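Local coordinates for putative hydantoin racemase (Klebsiella pneumoniae subsp. pneumoniae, PDB 3QVL), which probably racemises allantoin and related 5-monosubstituted hydantoins, interconverting their D and L forms as a member of the HyuE racemase family, at residues A[145-148]-A[149-152]; A[209-212]-A[213-217]. All coordinates share one frame; numbering follows the deposited sequence.

Contact 1 is a local turn and contact 2 a local stretch of one helix, in a chain built on two four-stranded parallel sheets; neither spans a long loop. Followed from the N terminus, contact 1 comes after edge strand 138-143 of the second sheet, where a short 3-10 turn within residues 145-152 brings Val-148 to the bound ligand. After helix 157-172 the chain returns to that sheet through strands 177-180 and 200-201, then enters helix 203-216, whose last turns form contact 2 against strands 94-96 and 2-7 of the first sheet. The two follow in series, without nesting or crossing, their centres about 31 Å apart: one borders the ligand pocket, the other meets a second subunit.

Contact 1. Residues A[145-148]-A[149-152]; sequences DLPV and LALE. With 5HY ([(4R)-2,5-dioxoimidazolidin-4-yl]acetic acid), chain C.
Ala-150 turns its methyl group back to the preceding residues, its CB 4.0 Å from CB of Leu-146. With CG beside the backbone N (chi1 -73°), the leucine also brings its CD1 branch to 4.1 Å from the Ala-150 CB. That methyl lies against the Pro-147 carbonyl oxygen (CB to O 3.2 Å), whereas the proline ring touches it only loosely through CD. Two backbone bonds close the turn: N of Ala-150 bonds to O of Pro-147 at 3.0 Å, approaching from above the carbonyl plane, 56° out of it, and a weak bond of 3.4 Å links N of Leu-151 to O of Val-148. These i to i+3 links define a 3-10 turn.

Val-148 points away from that apolar patch. Both its methyls meet the acetate arm of the bound hydantoin acid: CG1, anti to the backbone N (chi1 164°), comes within 3.3 Å of OD2, and CG2 lies 3.5 Å from CG of the ligand. The valine thus supplies an apolar wall of the pocket beside the carboxylate, which it touches through carbon atoms alone. Its backbone N is held by the carboxylate of Glu-46. The turn bridges strand 138-143 and helix 157-172: Leu-146 and Leu-151 pack on Ala-158 of that helix, and Val-148 and Leu-149 face Met-15 of helix 13-26.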
loop_
_atom_site.group_PDB
_atom_site.type_symbol
_atom_site.label_atom_id
_atom_site.label_comp_id
_atom_site.label_asym_id
_atom_site.label_seq_id
_atom_site.Cartn_x
_atom_site.Cartn_y
_atom_site.Cartn_z
ATOM N N ASP A 145 -23.085 5.153 17.871
ATOM C CA ASP A 145 -22.756 5.590 19.237
ATOM C C ASP A 145 -23.723 5.074 20.311
ATOM O O ASP A 145 -24.203 5.834 21.157
ATOM C CB ASP A 145 -22.599 7.116 19.312
ATOM N N LEU A 146 -24.001 3.774 20.261
ATOM C CA LEU A 146 -24.782 3.099 21.293
ATOM C C LEU A 146 -24.101 1.785 21.670
ATOM O O LEU A 146 -23.329 1.245 20.875
ATOM C CB LEU A 146 -26.214 2.834 20.811
ATOM C CG LEU A 146 -27.199 4.003 20.696
ATOM C CD1 LEU A 146 -28.518 3.509 20.127
ATOM C CD2 LEU A 146 -27.427 4.692 22.039
ATOM N N PRO A 147 -24.370 1.270 22.888
ATOM C CA PRO A 147 -23.886 -0.066 23.234
ATOM C C PRO A 147 -24.434 -1.107 22.263
ATOM O O PRO A 147 -25.534 -0.940 21.735
ATOM C CB PRO A 147 -24.463 -0.298 24.633
ATOM C CG PRO A 147 -24.647 1.064 25.193
ATOM C CD PRO A 147 -25.042 1.922 24.030
ATOM N N VAL A 148 -23.661 -2.163 22.028
ATOM C CA VAL A 148 -24.041 -3.232 21.102
ATOM C C VAL A 148 -25.437 -3.797 21.400
ATOM O O VAL A 148 -26.241 -4.001 20.487
ATOM C CB VAL A 148 -22.970 -4.360 21.088
ATOM C CG1 VAL A 148 -23.505 -5.633 20.449
ATOM C CG2 VAL A 148 -21.719 -3.885 20.362
ATOM N N LEU A 149 -25.725 -4.013 22.681
ATOM C CA LEU A 149 -26.987 -4.624 23.103
ATOM C C LEU A 149 -28.209 -3.701 23.011
ATOM O O LEU A 149 -29.337 -4.144 23.244
ATOM C CB LEU A 149 -26.855 -5.219 24.512
ATOM C CG LEU A 149 -25.898 -6.409 24.651
ATOM C CD1 LEU A 149 -25.697 -6.777 26.109
ATOM C CD2 LEU A 149 -26.383 -7.617 23.853
ATOM N N ALA A 150 -27.986 -2.435 22.660
ATOM C CA ALA A 150 -29.080 -1.489 22.419
ATOM C C ALA A 150 -29.966 -1.941 21.257
ATOM O O ALA A 150 -31.143 -1.584 21.191
ATOM C CB ALA A 150 -28.542 -0.087 22.164
ATOM N N LEU A 151 -29.392 -2.731 20.351
ATOM C CA LEU A 151 -30.134 -3.320 19.235
ATOM C C LEU A 151 -31.164 -4.348 19.706
ATOM O O LEU A 151 -32.088 -4.693 18.965
ATOM C CB LEU A 151 -29.169 -3.962 18.232
ATOM C CG LEU A 151 -28.338 -3.023 17.351
ATOM C CD1 LEU A 151 -27.070 -3.716 16.880
ATOM C CD2 LEU A 151 -29.147 -2.510 16.164
ATOM N N GLU A 152 -31.003 -4.822 20.940
ATOM C CA GLU A 152 -31.885 -5.842 21.508
ATOM C C GLU A 152 -32.731 -5.332 22.682
ATOM O O GLU A 152 -33.403 -6.124 23.351
ATOM C CB GLU A 152 -31.069 -7.067 21.951
ATOM C CG GLU A 152 -30.249 -7.741 20.849
ATOM C CD GLU A 152 -31.091 -8.522 19.848
ATOM O OE1 GLU A 152 -32.290 -8.766 20.107
ATOM O OE2 GLU A 152 -30.541 -8.900 18.793
HETATM C C 5HY C . -21.111 -7.955 16.747
HETATM N N 5HY C . -20.063 -7.170 18.640
HETATM O O 5HY C . -21.455 -8.167 15.586
HETATM C CA 5HY C . -19.982 -7.029 17.181
HETATM C CB 5HY C . -20.193 -5.569 16.721
HETATM C CG 5HY C . -21.579 -4.963 16.994
HETATM O OAB 5HY C . -21.314 -8.410 20.057
HETATM N NAF 5HY C . -21.650 -8.523 17.824
HETATM C CAI 5HY C . -21.022 -8.062 18.913
HETATM O OD1 5HY C . -21.682 -3.730 16.824
HETATM O OD2 5HY C . -22.508 -5.721 17.347
#

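Contact 2. Residues A[209-212]-A[213-217]; sequences KMVE and SLVAL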
loop_
_atom_site.group_PDB
_atom_site.type_symbol
_atom_site.label_atom_id
_atom_site.label_comp_id
_atom_site.label_asym_id
_atom_site.label_seq_id
_atom_site.Cartn_x
_atom_site.Cartn_y
_atom_site.Cartn_z
ATOM N N LYS A 209 -24.732 -18.111 2.840
ATOM C CA LYS A 209 -24.684 -18.366 1.401
ATOM C C LYS A 209 -23.283 -18.754 0.927
ATOM O O LYS A 209 -23.143 -19.543 -0.008
ATOM C CB LYS A 209 -25.203 -17.163 0.602
ATOM C CG LYS A 209 -26.622 -16.682 0.959
ATOM C CD LYS A 209 -27.649 -17.811 1.089
ATOM C CE LYS A 209 -28.078 -18.371 -0.256
ATOM N NZ LYS A 209 -29.064 -19.478 -0.081
ATOM N N MET A 210 -22.257 -18.204 1.578
ATOM C CA MET A 210 -20.866 -18.544 1.260
ATOM C C MET A 210 -20.536 -19.983 1.643
ATOM O O MET A 210 -19.881 -20.696 0.879
ATOM C CB MET A 210 -19.883 -17.570 1.923
ATOM C CG MET A 210 -19.910 -16.140 1.380
ATOM S SD MET A 210 -19.776 -15.993 -0.419
ATOM C CE MET A 210 -21.510 -15.930 -0.883
ATOM N N VAL A 211 -20.994 -20.400 2.823
ATOM C CA VAL A 211 -20.821 -21.781 3.280
ATOM C C VAL A 211 -21.530 -22.748 2.328
ATOM O O VAL A 211 -20.935 -23.731 1.884
ATOM C CB VAL A 211 -21.318 -21.985 4.737
ATOM C CG1 VAL A 211 -21.237 -23.453 5.134
ATOM C CG2 VAL A 211 -20.504 -21.140 5.707
ATOM N N GLU A 212 -22.789 -22.448 2.007
ATOM C CA GLU A 212 -23.571 -23.246 1.057
ATOM C C GLU A 212 -22.877 -23.354 -0.299
ATOM O O GLU A 212 -22.846 -24.430 -0.900
ATOM C CB GLU A 212 -24.968 -22.653 0.869
ATOM C CG GLU A 212 -25.925 -22.908 2.023
ATOM C CD GLU A 212 -27.255 -22.196 1.853
ATOM O OE1 GLU A 212 -27.313 -21.200 1.104
ATOM O OE2 GLU A 212 -28.246 -22.630 2.472
ATOM N N SER A 213 -22.326 -22.235 -0.766
ATOM C CA SER A 213 -21.607 -22.185 -2.037
ATOM C C SER A 213 -20.363 -23.069 -2.027
ATOM O O SER A 213 -20.158 -23.861 -2.947
ATOM C CB SER A 213 -21.232 -20.743 -2.388
ATOM O OG SER A 213 -22.392 -19.957 -2.597
ATOM N N LEU A 214 -19.547 -22.938 -0.981
ATOM C CA LEU A 214 -18.321 -23.727 -0.847
ATOM C C LEU A 214 -18.599 -25.228 -0.748
ATOM O O LEU A 214 -17.877 -26.035 -1.337
ATOM C CB LEU A 214 -17.486 -23.244 0.346
ATOM C CG LEU A 214 -16.777 -21.892 0.182
ATOM C CD1 LEU A 214 -16.351 -21.334 1.531
ATOM C CD2 LEU A 214 -15.581 -21.989 -0.763
ATOM N N VAL A 215 -19.648 -25.590 -0.010
ATOM C CA VAL A 215 -20.067 -26.989 0.129
ATOM C C VAL A 215 -20.516 -27.565 -1.220
ATOM O O VAL A 215 -20.163 -28.695 -1.567
ATOM C CB VAL A 215 -21.174 -27.154 1.213
ATOM C CG1 VAL A 215 -21.798 -28.548 1.170
ATOM C CG2 VAL A 215 -20.605 -26.877 2.601
ATOM N N ALA A 216 -21.273 -26.774 -1.979
ATOM C CA ALA A 216 -21.746 -27.179 -3.305
ATOM C C ALA A 216 -20.605 -27.285 -4.320
ATOM O O ALA A 216 -20.677 -28.078 -5.262
ATOM C CB ALA A 216 -22.814 -26.222 -3.802
ATOM N N LEU A 217 -19.558 -26.488 -4.116
ATOM C CA LEU A 217 -18.366 -26.522 -4.965
ATOM C C LEU A 217 -17.424 -27.667 -4.592
ATOM O O LEU A 217 -16.461 -27.945 -5.311
ATOM C CB LEU A 217 -17.618 -25.185 -4.896
ATOM C CG LEU A 217 -18.281 -23.954 -5.518
ATOM C CD1 LEU A 217 -17.558 -22.679 -5.101
ATOM C CD2 LEU A 217 -18.339 -24.069 -7.031
#
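Ser-213 turns its hydroxyl back to the carbonyl oxygen of Lys-209, one helical turn earlier; with OG beside its own backbone N (chi1 -64°), it comes to 2.7 Å from Lys-209 O. Ser-213 N reaches the same oxygen at 2.9 Å, and the two donors arrive from opposite faces of the carbonyl plane. Along the next flank, CG1 of Val-211 meets CG2 of Val-215 at 4.3 Å, and the same CG2 lies 3.2 Å from Val-211 O. Regular i to i+4 backbone bonds carry the alpha-helix on, including Leu-214 N to Met-210 O.

The side chain of Lys-209 curls round so that NZ forms a 2.7 Å salt bridge with OE1 of Glu-212, which accepts through its syn lone pair. NZ also bonds to Val-26 O, and the other carboxylate oxygen, OE2, takes bonds from Ala-28 N and Thr-31 OG1. Lys-209 packs on Ser-213 of the second subunit, and Ser-213 on Lys-209 of that subunit. Held by the carboxylate and by Val-26 O, the buried ammonium group is probably kept charged, while the serine hydroxyl donates its proton within its own helix.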